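Local coordinates for hypothetical protein (PDB 2INB) that is of unknown molecular function but probably takes part, with XisF and XisI, in the site-specific recombination of nitrogen-fixation genes in cyanobacteria, at residues A[71-76]-A[106-111]; A[125-130]-A[134-139]; A[46-51]-A[92-97]; A[7-12]-A[24-29]. One frame throughout, in Å; residues are numbered along the deposited sequence. Where two conformers were deposited one is given.

Contact 1: A[71-76]-A[106-111]; sequences SEFHTA and KTFFQL
Phe73 on helix 69-88 and Phe108 in the 3-10 turn 108-110 have the nearest CA atoms of the two segments, yet these stay 9.5 Å apart, and no hydrogen bond joins the backbones. Three phenylalanine rings span the gap. Phe73 sends its ring from the helix toward the turn because chi1, at -179°, sets CG trans to the main-chain nitrogen, and Phe108 and Phe109 approach it from the same side of its plane. Both pairs are offset edge-to-face stacks in which the turn residues supply the edges. The Phe108 ring comes in near the root of the Phe73 side chain, its CE2 lying 3.7 Å from Phe73 CB, with ring planes 68° apart. Phe109 works farther out along the same ring: its CE1 is 3.8 Å from Phe73 CE1, and the planes meet at 79°. This aromatic cluster ties the long helix of a PDDEXK-clan domain to the connection between helices 102-106 and 112-120. Within the turn the two neighbouring rings also brace each other, Phe108 CD2 sitting 3.7 Å above the centre of the Phe109 ring. Trimming Phe73 to an alanine would probably leave the edges of both turn rings without the face they pack against and open a gap between helix 69-88 and the turn. Met117 and Ile118 of helix 112-120 also touch Phe73, as does Asn82 of the second subunit, and Phe63 makes a further edge-to-face pair with Phe109.

Contact 2: A[125-130]-A[134-139]; sequences MLIYDV and VIFQWI
Ile127 O takes two backbone donors from the facing strand, Phe136 N at 2.8 Å and Gln137 N at 3.3 Å, the mark of a classic beta bulge in the antiparallel hairpin of strands 125-129 and 134-139. The first donor lies in the carbonyl plane, the longer second one 15° out of it. Ile127 N gives its hydrogen to Gln137 O at 2.9 Å. On one flank of the bulge Met125, modelled as selenomethionine, and Ile139 exchange a reciprocal pair of bonds. On the other, Asp129 N reaches Val134 O at 2.8 Å, while the return bond from Val134 N to Asp129 O is weak. Leu126 and Tyr128 turn their backbone polar groups to Leu98 and Val100 of strand 94-101 and, for Tyr128, also to Leu102 just beyond. Ile127 CG2 meets the edge of the Phe136 ring at CD2, 4.0 Å away. On the sheet's other face Leu126, its CG trans to the main-chain nitrogen (chi1 -178°), sets CD1 over one face of Trp138 and against Ile135 CG2. The Tyr128 hydroxyl bonds to Lys61 O, and Asp129 OD1 to Gln132 N. Side-chain contact is thus apolar and polar pairing belongs to the backbone, where the bulge's extra amide still finds an acceptor.

Contact 3: A[46-51]-A[92-97]; sequences LIAAER and PERVLY
In the mixed sheet, strand 54-60 runs between strands 47-51 and 94-101, and Arg94 and Leu96 reach past it to Ala48, Ala49 and Leu46. The arginine does most of the work. Its chain is extended up to a bend at chi3 (-64°), which swings the guanidinium against strand 47-51. Ala48 CB then lies over one face of the planar group, 3.8 Å from NH1, and Ala49 O approaches at the edge, 3.1 Å from the same nitrogen. Water 1 completes the crossing: it donates to Glu50 OE1 at 2.7 Å and accepts from Arg94 NH2 at 2.9 Å. The acid and the guanidinium are thereby linked through water, their charged atoms staying 4.6 Å apart between Glu50 OE1 and Arg94 NH2. Gln91 OE1 holds Arg94 NE, and Ile56 O of the intervening strand accepts from NH1, so the flat group is fixed from several directions. Farther along, Leu46 and Leu96 run roughly perpendicular to each other, Leu46 CD2 lying 3.9 Å from Leu96 CD1, and Tyr83 of helix 69-88 touches both. The leucine pair lies against that helix, and a mixed sheet packed against helices is consistent with the alpha/beta core of the PDDEXK clan.

Contact 4: A[7-12]-A[24-29]; sequences VFHQVV and TNDPLT
His9 NE2 sits unusually close to both carboxylate oxygens of Asp26, 2.6 Å from OD2 and 2.6 Å from OD1. The clear hydrogen bond is the one to OD2, met on its syn side with an N-H...O angle of 160°. OD2 lies in the plane of the imidazole, whereas the donor stands 25° out of the carboxylate plane, and the two flat groups are turned 23° against each other. NE2 is also just 2.9 Å from Asp26 CG, so the finer details of so tight an approach are best read with reserve. Both side chains run out with CG trans to the main-chain nitrogen, which extends the ring from the helix and the acid from the chain to meet head-on across a backbone gap of 9.6 Å between CA atoms. A leucine in place of His9 would probably leave the Asp26 carboxylate without its N-H donor and the helix without its polar tie to this segment. The peptide bond between Asp26 and Pro27 is cis, and just before it two consecutive residues, Thr24 and Asn25, pair with the single Ala48 of strand 47-51, a classic beta bulge. The pair joins helix 7-18, near its start, to the chain leaving edge strand 22-25, at the protein surface, while Ile47 of the adjoining strand 47-51 packs against the His9 ring.

In the fold
Contacts 2, 3 and 4 all reach the six-stranded mixed sheet, whereas contact 1 lies at one end of helix 69-88, its centre about 22 Å from that of contact 3. Contacts 3 and 4 have centres about 11 Å apart and are probably joined by backbone hydrogen bonds, Leu46 O to Leu28 N at 2.7 Å and Ala48 O to Thr24 N at 2.8 Å. Contact 2 touches contact 3 where the Trp138 and Tyr97 rings meet edge-to-face, and contact 4 where Tyr128 packs against Phe8, Val11 and Val12 of helix 7-18. Bound glycerol, probably from the crystallisation liquor, lies about 4 Å from the Trp138 side chain in contact 2 and also about 4 Å from that of Leu96 in contact 3.

Contact 1: A[71-76]-A[106-111]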
# COMPACT_ATOMS: atom_id res chain seq x y z
N SER A 71 -9.66 -3.66 -2.08
CA SER A 71 -9.34 -2.96 -0.84
C SER A 71 -8.22 -3.67 -0.12
O SER A 71 -7.27 -3.04 0.37
CB SER A 71 -10.54 -2.86 0.10
OG SER A 71 -10.16 -2.14 1.26
N GLU A 72 -8.30 -5.00 -0.04
CA GLU A 72 -7.23 -5.71 0.63
C GLU A 72 -5.95 -5.52 -0.15
O GLU A 72 -4.88 -5.34 0.45
CB GLU A 72 -7.51 -7.20 0.85
CG GLU A 72 -6.36 -7.93 1.51
CD GLU A 72 -5.84 -7.22 2.76
OE1 GLU A 72 -6.66 -6.65 3.52
OE2 GLU A 72 -4.62 -7.22 2.98
N PHE A 73 -6.04 -5.53 -1.49
CA PHE A 73 -4.83 -5.44 -2.31
C PHE A 73 -4.10 -4.12 -2.02
O PHE A 73 -2.87 -4.09 -1.97
CB PHE A 73 -5.13 -5.58 -3.79
CG PHE A 73 -3.91 -5.52 -4.67
CD1 PHE A 73 -2.84 -6.37 -4.48
CD2 PHE A 73 -3.87 -4.59 -5.71
CE1 PHE A 73 -1.72 -6.27 -5.34
CE2 PHE A 73 -2.75 -4.50 -6.55
CZ PHE A 73 -1.72 -5.36 -6.38
N HIS A 74 -4.83 -3.04 -1.84
CA HIS A 74 -4.15 -1.79 -1.54
C HIS A 74 -3.26 -1.91 -0.28
O HIS A 74 -2.08 -1.52 -0.29
CB HIS A 74 -5.13 -0.65 -1.23
CG HIS A 74 -6.00 -0.26 -2.36
ND1 HIS A 74 -5.53 -0.06 -3.63
CD2 HIS A 74 -7.32 0.07 -2.37
CE1 HIS A 74 -6.55 0.33 -4.40
NE2 HIS A 74 -7.65 0.40 -3.66
N THR A 75 -3.83 -2.46 0.80
CA THR A 75 -3.09 -2.61 2.05
C THR A 75 -1.98 -3.63 1.88
O THR A 75 -0.86 -3.42 2.34
CB THR A 75 -4.05 -3.00 3.17
OG1 THR A 75 -4.99 -1.92 3.36
CG2 THR A 75 -3.34 -3.38 4.50
N ALA A 76 -2.27 -4.74 1.19
CA ALA A 76 -1.25 -5.77 1.00
C ALA A 76 -0.04 -5.24 0.24
O ALA A 76 1.11 -5.58 0.53
CB ALA A 76 -1.82 -7.02 0.27
N LYS A 106 -5.98 -17.32 -8.95
CA LYS A 106 -6.60 -17.72 -10.21
C LYS A 106 -7.73 -16.78 -10.63
O LYS A 106 -8.24 -16.89 -11.77
CB LYS A 106 -7.17 -19.13 -10.11
CG LYS A 106 -6.12 -20.22 -10.04
CD LYS A 106 -6.79 -21.61 -9.84
CE LYS A 106 -7.52 -22.10 -11.09
N THR A 107 -8.20 -15.93 -9.72
CA THR A 107 -9.33 -15.02 -10.02
C THR A 107 -8.85 -13.59 -10.04
O THR A 107 -8.48 -13.06 -11.09
CB THR A 107 -10.48 -15.21 -9.00
OG1 THR A 107 -9.99 -15.08 -7.67
CG2 THR A 107 -11.13 -16.62 -9.17
N PHE A 108 -8.75 -12.97 -8.85
CA PHE A 108 -8.31 -11.56 -8.75
C PHE A 108 -6.99 -11.26 -9.46
O PHE A 108 -6.89 -10.30 -10.23
CB PHE A 108 -8.23 -11.14 -7.28
CG PHE A 108 -7.79 -9.71 -7.06
CD1 PHE A 108 -8.67 -8.67 -7.35
CD2 PHE A 108 -6.56 -9.41 -6.53
CE1 PHE A 108 -8.31 -7.37 -7.13
CE2 PHE A 108 -6.20 -8.10 -6.33
CZ PHE A 108 -7.10 -7.08 -6.65
N PHE A 109 -5.97 -12.09 -9.21
CA PHE A 109 -4.65 -11.85 -9.78
C PHE A 109 -4.55 -12.21 -11.26
O PHE A 109 -3.51 -11.95 -11.87
CB PHE A 109 -3.50 -12.48 -8.94
CG PHE A 109 -3.26 -11.75 -7.65
CD1 PHE A 109 -2.67 -10.50 -7.68
CD2 PHE A 109 -3.77 -12.22 -6.46
CE1 PHE A 109 -2.50 -9.77 -6.52
CE2 PHE A 109 -3.61 -11.46 -5.25
CZ PHE A 109 -2.98 -10.24 -5.33
N GLN A 110 -5.60 -12.74 -11.86
CA GLN A 110 -5.64 -12.87 -13.32
C GLN A 110 -6.32 -11.69 -14.02
O GLN A 110 -6.33 -11.61 -15.26
CB GLN A 110 -6.32 -14.18 -13.73
CG GLN A 110 -5.56 -15.43 -13.21
CD GLN A 110 -4.06 -15.34 -13.47
OE1 GLN A 110 -3.63 -15.07 -14.60
NE2 GLN A 110 -3.25 -15.53 -12.42
N LEU A 111 -6.90 -10.78 -13.25
CA LEU A 111 -7.41 -9.52 -13.81
C LEU A 111 -6.23 -8.65 -14.25
O LEU A 111 -5.16 -8.68 -13.66
CB LEU A 111 -8.30 -8.77 -12.80
CG LEU A 111 -9.57 -9.55 -12.37
CD1 LEU A 111 -10.28 -8.78 -11.27
CD2 LEU A 111 -10.53 -9.80 -13.55

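Contact 2: A[125-130]-A[134-139]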
# COMPACT_ATOMS: atom_id res chain seq x y z
N MSE A 125 5.62 -13.52 -5.09
CA MSE A 125 4.47 -14.13 -4.42
C MSE A 125 4.69 -15.62 -4.09
O MSE A 125 5.48 -16.32 -4.74
CB MSE A 125 3.20 -13.94 -5.24
CG MSE A 125 2.80 -12.48 -5.37
SE MSE A 125 1.19 -12.28 -6.49
CE MSE A 125 2.09 -12.84 -8.13
N LEU A 126 4.02 -16.05 -3.04
CA LEU A 126 3.94 -17.45 -2.66
C LEU A 126 2.48 -17.84 -2.85
O LEU A 126 1.62 -17.33 -2.14
CB LEU A 126 4.42 -17.61 -1.23
CG LEU A 126 4.46 -19.02 -0.64
CD1 LEU A 126 5.29 -19.93 -1.57
CD2 LEU A 126 4.99 -19.00 0.79
N ILE A 127 2.19 -18.69 -3.83
CA ILE A 127 0.83 -19.12 -4.04
C ILE A 127 0.62 -20.44 -3.31
O ILE A 127 1.31 -21.44 -3.60
CB ILE A 127 0.49 -19.29 -5.51
CG1 ILE A 127 0.95 -18.07 -6.32
CG2 ILE A 127 -1.02 -19.53 -5.66
CD1 ILE A 127 0.45 -16.74 -5.81
N TYR A 128 -0.34 -20.44 -2.38
CA TYR A 128 -0.59 -21.63 -1.53
C TYR A 128 -2.02 -22.14 -1.70
O TYR A 128 -2.96 -21.37 -1.86
CB TYR A 128 -0.31 -21.35 -0.06
CG TYR A 128 -1.17 -20.29 0.64
CD1 TYR A 128 -0.83 -18.93 0.56
CD2 TYR A 128 -2.26 -20.62 1.46
CE1 TYR A 128 -1.59 -17.96 1.20
CE2 TYR A 128 -3.00 -19.65 2.11
CZ TYR A 128 -2.67 -18.34 2.00
OH TYR A 128 -3.42 -17.43 2.70
N ASP A 129 -2.15 -23.45 -1.64
CA ASP A 129 -3.45 -24.07 -1.71
C ASP A 129 -3.95 -24.27 -0.30
O ASP A 129 -3.29 -24.91 0.50
CB ASP A 129 -3.37 -25.40 -2.47
CG ASP A 129 -4.71 -26.06 -2.60
OD1 ASP A 129 -5.11 -26.80 -1.71
OD2 ASP A 129 -5.42 -25.77 -3.58
N VAL A 130 -5.10 -23.68 0.02
CA VAL A 130 -5.65 -23.75 1.36
C VAL A 130 -6.13 -25.15 1.78
O VAL A 130 -5.78 -25.62 2.86
CB VAL A 130 -6.77 -22.71 1.55
CG1 VAL A 130 -7.44 -22.88 2.91
CG2 VAL A 130 -6.17 -21.27 1.39
N VAL A 134 -0.48 -26.62 0.94
CA VAL A 134 0.75 -26.85 0.19
C VAL A 134 1.10 -25.62 -0.64
O VAL A 134 0.25 -24.78 -0.97
CB VAL A 134 0.63 -28.06 -0.77
CG1 VAL A 134 0.39 -29.35 0.03
CG2 VAL A 134 -0.45 -27.81 -1.83
N ILE A 135 2.40 -25.48 -0.92
CA ILE A 135 2.87 -24.46 -1.85
C ILE A 135 2.65 -24.94 -3.30
O ILE A 135 3.14 -26.00 -3.70
CB ILE A 135 4.36 -24.13 -1.66
CG1 ILE A 135 4.59 -23.58 -0.26
CG2 ILE A 135 4.88 -23.18 -2.75
CD1 ILE A 135 6.06 -23.17 0.06
N PHE A 136 1.93 -24.12 -4.09
CA PHE A 136 1.61 -24.41 -5.49
C PHE A 136 2.60 -23.75 -6.44
O PHE A 136 2.98 -24.36 -7.44
CB PHE A 136 0.21 -23.88 -5.80
CG PHE A 136 -0.14 -23.90 -7.27
CD1 PHE A 136 -0.24 -25.08 -7.94
CD2 PHE A 136 -0.32 -22.70 -7.99
CE1 PHE A 136 -0.60 -25.12 -9.29
CE2 PHE A 136 -0.61 -22.75 -9.34
CZ PHE A 136 -0.77 -23.95 -9.97
N GLN A 137 3.03 -22.52 -6.15
CA GLN A 137 3.94 -21.82 -7.06
C GLN A 137 4.65 -20.68 -6.33
O GLN A 137 4.11 -20.05 -5.45
CB GLN A 137 3.13 -21.25 -8.23
CG GLN A 137 3.99 -20.82 -9.39
CD GLN A 137 3.16 -20.44 -10.58
OE1 GLN A 137 1.97 -20.76 -10.64
NE2 GLN A 137 3.76 -19.74 -11.52
N TRP A 138 5.92 -20.49 -6.68
CA TRP A 138 6.65 -19.27 -6.36
C TRP A 138 6.72 -18.40 -7.60
O TRP A 138 7.04 -18.89 -8.69
CB TRP A 138 8.05 -19.64 -5.94
CG TRP A 138 8.19 -20.45 -4.69
CD1 TRP A 138 8.30 -21.80 -4.59
CD2 TRP A 138 8.25 -19.95 -3.37
NE1 TRP A 138 8.47 -22.19 -3.27
CE2 TRP A 138 8.43 -21.05 -2.51
CE3 TRP A 138 8.26 -18.66 -2.82
CZ2 TRP A 138 8.63 -20.90 -1.14
CZ3 TRP A 138 8.37 -18.52 -1.45
CH2 TRP A 138 8.58 -19.63 -0.63
N ILE A 139 6.41 -17.12 -7.43
CA ILE A 139 6.43 -16.14 -8.56
C ILE A 139 7.45 -15.01 -8.29
O ILE A 139 7.45 -14.38 -7.22
CB ILE A 139 5.06 -15.59 -8.77
CG1 ILE A 139 4.10 -16.73 -9.11
CG2 ILE A 139 5.07 -14.45 -9.85
CD1 ILE A 139 2.71 -16.31 -9.28

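Contact 3: A[46-51]-A[92-97]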
# COMPACT_ATOMS: atom_id res chain seq x y z
N LEU A 46 4.55 -11.06 9.87
CA LEU A 46 5.49 -11.60 8.87
C LEU A 46 6.10 -12.90 9.39
O LEU A 46 6.44 -12.98 10.59
CB LEU A 46 6.65 -10.62 8.62
CG LEU A 46 6.47 -9.41 7.76
CD1 LEU A 46 7.76 -8.60 7.71
CD2 LEU A 46 6.09 -9.88 6.38
N ILE A 47 6.21 -13.91 8.54
CA ILE A 47 6.86 -15.19 8.89
C ILE A 47 8.31 -15.13 8.36
O ILE A 47 8.52 -14.81 7.18
CB ILE A 47 6.17 -16.36 8.24
CG1 ILE A 47 4.73 -16.46 8.77
CG2 ILE A 47 6.99 -17.69 8.49
CD1 ILE A 47 3.93 -17.58 8.09
N ALA A 48 9.29 -15.42 9.21
CA ALA A 48 10.68 -15.57 8.76
C ALA A 48 10.96 -17.07 8.65
O ALA A 48 10.68 -17.82 9.59
CB ALA A 48 11.69 -14.95 9.76
N ALA A 49 11.55 -17.49 7.53
CA ALA A 49 11.88 -18.88 7.34
C ALA A 49 13.21 -19.00 6.60
O ALA A 49 13.66 -18.04 5.95
CB ALA A 49 10.77 -19.58 6.58
N GLU A 50 13.81 -20.20 6.68
CA GLU A 50 15.04 -20.43 5.92
C GLU A 50 15.15 -21.90 5.56
O GLU A 50 14.52 -22.77 6.17
CB GLU A 50 16.28 -19.96 6.68
CG GLU A 50 16.50 -20.67 7.95
CD GLU A 50 17.73 -20.10 8.66
OE1 GLU A 50 17.63 -18.98 9.18
OE2 GLU A 50 18.79 -20.76 8.63
N ARG A 51 15.98 -22.16 4.55
CA ARG A 51 16.17 -23.51 4.07
C ARG A 51 17.51 -23.58 3.41
O ARG A 51 17.76 -22.88 2.42
CB ARG A 51 15.06 -23.89 3.09
CG ARG A 51 15.08 -25.32 2.64
CD ARG A 51 13.93 -25.63 1.69
NE ARG A 51 14.08 -24.91 0.42
CZ ARG A 51 13.35 -25.17 -0.65
NH1 ARG A 51 12.37 -26.09 -0.60
NH2 ARG A 51 13.60 -24.49 -1.76
N PRO A 92 19.28 -7.73 4.32
CA PRO A 92 19.23 -7.56 2.87
C PRO A 92 19.24 -8.86 2.06
O PRO A 92 18.98 -8.80 0.87
CB PRO A 92 20.45 -6.65 2.57
CG PRO A 92 21.40 -7.03 3.64
CD PRO A 92 20.51 -7.15 4.87
N GLU A 93 19.61 -9.99 2.65
CA GLU A 93 19.54 -11.23 1.90
C GLU A 93 18.28 -12.06 2.22
O GLU A 93 18.16 -13.17 1.70
CB GLU A 93 20.83 -11.99 2.06
CG GLU A 93 21.96 -11.15 1.46
CD GLU A 93 23.29 -11.80 1.33
OE1 GLU A 93 23.43 -13.07 1.51
OE2 GLU A 93 24.23 -11.03 1.05
N ARG A 94 17.35 -11.51 3.03
CA ARG A 94 16.08 -12.17 3.29
C ARG A 94 15.06 -11.65 2.29
O ARG A 94 14.70 -10.48 2.33
CB ARG A 94 15.60 -11.92 4.73
CG ARG A 94 14.39 -12.71 5.09
CD ARG A 94 13.97 -12.55 6.51
NE ARG A 94 14.98 -13.06 7.44
CZ ARG A 94 15.14 -14.34 7.79
NH1 ARG A 94 14.43 -15.34 7.22
NH2 ARG A 94 16.10 -14.62 8.67
N VAL A 95 14.60 -12.51 1.41
CA VAL A 95 13.72 -12.13 0.32
C VAL A 95 12.28 -12.19 0.76
O VAL A 95 11.82 -13.22 1.27
CB VAL A 95 13.97 -13.00 -0.91
CG1 VAL A 95 13.02 -12.64 -2.10
CG2 VAL A 95 15.47 -12.95 -1.37
N LEU A 96 11.56 -11.09 0.48
CA LEU A 96 10.16 -10.96 0.86
C LEU A 96 9.19 -11.47 -0.24
O LEU A 96 9.32 -11.08 -1.40
CB LEU A 96 9.79 -9.51 1.23
CG LEU A 96 8.33 -9.27 1.68
CD1 LEU A 96 8.05 -9.85 3.01
CD2 LEU A 96 8.00 -7.74 1.71
N TYR A 97 8.20 -12.27 0.20
CA TYR A 97 7.13 -12.76 -0.65
C TYR A 97 5.75 -12.40 -0.03
O TYR A 97 5.55 -12.44 1.18
CB TYR A 97 7.20 -14.30 -0.74
CG TYR A 97 8.43 -14.77 -1.45
CD1 TYR A 97 9.64 -14.92 -0.75
CD2 TYR A 97 8.43 -15.02 -2.84
CE1 TYR A 97 10.80 -15.29 -1.42
CE2 TYR A 97 9.59 -15.42 -3.49
CZ TYR A 97 10.78 -15.55 -2.77
OH TYR A 97 11.93 -15.93 -3.45
O HOH W 1 15.47 -17.43 8.94

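Contact 4: A[7-12]-A[24-29]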
# COMPACT_ATOMS: atom_id res chain seq x y z
N VAL A 7 -5.85 -18.75 11.10
CA VAL A 7 -5.94 -20.01 10.36
C VAL A 7 -5.05 -19.98 9.11
O VAL A 7 -4.27 -20.92 8.90
CB VAL A 7 -7.40 -20.35 9.97
CG1 VAL A 7 -7.42 -21.63 9.12
CG2 VAL A 7 -8.28 -20.50 11.23
N PHE A 8 -5.15 -18.92 8.31
CA PHE A 8 -4.36 -18.83 7.07
C PHE A 8 -2.87 -18.69 7.36
O PHE A 8 -1.99 -19.20 6.64
CB PHE A 8 -4.87 -17.67 6.20
CG PHE A 8 -6.24 -17.89 5.64
CD1 PHE A 8 -7.38 -17.53 6.38
CD2 PHE A 8 -6.42 -18.44 4.39
CE1 PHE A 8 -8.66 -17.74 5.86
CE2 PHE A 8 -7.67 -18.64 3.86
CZ PHE A 8 -8.80 -18.31 4.59
N HIS A 9 -2.57 -18.01 8.45
CA HIS A 9 -1.19 -17.93 8.93
C HIS A 9 -0.61 -19.34 9.18
O HIS A 9 0.52 -19.64 8.76
CB HIS A 9 -1.16 -17.11 10.22
CG HIS A 9 0.22 -16.80 10.68
ND1 HIS A 9 0.86 -15.63 10.37
CD2 HIS A 9 1.09 -17.52 11.43
CE1 HIS A 9 2.07 -15.63 10.90
NE2 HIS A 9 2.23 -16.77 11.56
N GLN A 10 -1.41 -20.19 9.82
CA GLN A 10 -1.00 -21.56 10.14
C GLN A 10 -0.95 -22.43 8.88
O GLN A 10 -0.10 -23.31 8.77
CB GLN A 10 -1.90 -22.17 11.20
CG GLN A 10 -1.86 -21.38 12.52
CD GLN A 10 -0.44 -21.15 13.03
OE1 GLN A 10 -0.08 -20.04 13.43
NE2 GLN A 10 0.38 -22.19 13.00
N VAL A 11 -1.87 -22.20 7.94
CA VAL A 11 -1.83 -22.88 6.63
C VAL A 11 -0.48 -22.60 5.91
O VAL A 11 0.18 -23.54 5.40
CB VAL A 11 -2.98 -22.43 5.71
CG1 VAL A 11 -2.78 -22.87 4.27
CG2 VAL A 11 -4.36 -22.96 6.22
N VAL A 12 -0.06 -21.33 5.88
CA VAL A 12 1.17 -21.00 5.19
C VAL A 12 2.40 -21.62 5.88
O VAL A 12 3.32 -22.15 5.22
CB VAL A 12 1.35 -19.48 4.96
CG1 VAL A 12 2.67 -19.22 4.27
CG2 VAL A 12 0.19 -18.95 4.11
N THR A 24 11.71 -19.55 11.58
CA THR A 24 12.63 -19.03 12.61
C THR A 24 12.08 -17.88 13.44
O THR A 24 12.55 -17.66 14.59
CB THR A 24 13.94 -18.58 12.01
OG1 THR A 24 13.67 -17.56 11.05
CG2 THR A 24 14.68 -19.73 11.35
N ASN A 25 11.13 -17.14 12.90
CA ASN A 25 10.53 -16.04 13.61
C ASN A 25 9.08 -15.92 13.14
O ASN A 25 8.77 -15.96 11.95
CB ASN A 25 11.29 -14.69 13.39
CG ASN A 25 12.83 -14.83 13.58
OD1 ASN A 25 13.59 -15.18 12.63
ND2 ASN A 25 13.30 -14.56 14.81
N ASP A 26 8.18 -15.80 14.10
CA ASP A 26 6.79 -15.59 13.76
C ASP A 26 6.18 -14.98 15.01
O ASP A 26 5.89 -15.71 15.96
CB ASP A 26 6.15 -16.93 13.38
CG ASP A 26 4.70 -16.81 13.09
OD1 ASP A 26 4.23 -15.67 12.89
OD2 ASP A 26 4.03 -17.87 13.09
N PRO A 27 6.04 -13.64 15.03
CA PRO A 27 6.28 -12.72 13.92
C PRO A 27 7.74 -12.36 13.76
O PRO A 27 8.52 -12.38 14.73
CB PRO A 27 5.49 -11.47 14.33
CG PRO A 27 5.62 -11.44 15.77
CD PRO A 27 5.64 -12.89 16.24
N LEU A 28 8.11 -12.02 12.53
CA LEU A 28 9.38 -11.37 12.28
C LEU A 28 9.16 -9.91 12.64
O LEU A 28 8.29 -9.26 12.05
CB LEU A 28 9.78 -11.50 10.80
CG LEU A 28 11.06 -10.76 10.37
CD1 LEU A 28 12.28 -11.17 11.20
CD2 LEU A 28 11.23 -11.04 8.91
N THR A 29 9.91 -9.41 13.61
CA THR A 29 9.77 -8.01 13.99
C THR A 29 10.90 -7.21 13.38
O THR A 29 12.06 -7.68 13.27
CB THR A 29 9.64 -7.81 15.53
OG1 THR A 29 10.75 -8.42 16.20
CG2 THR A 29 8.33 -8.42 16.00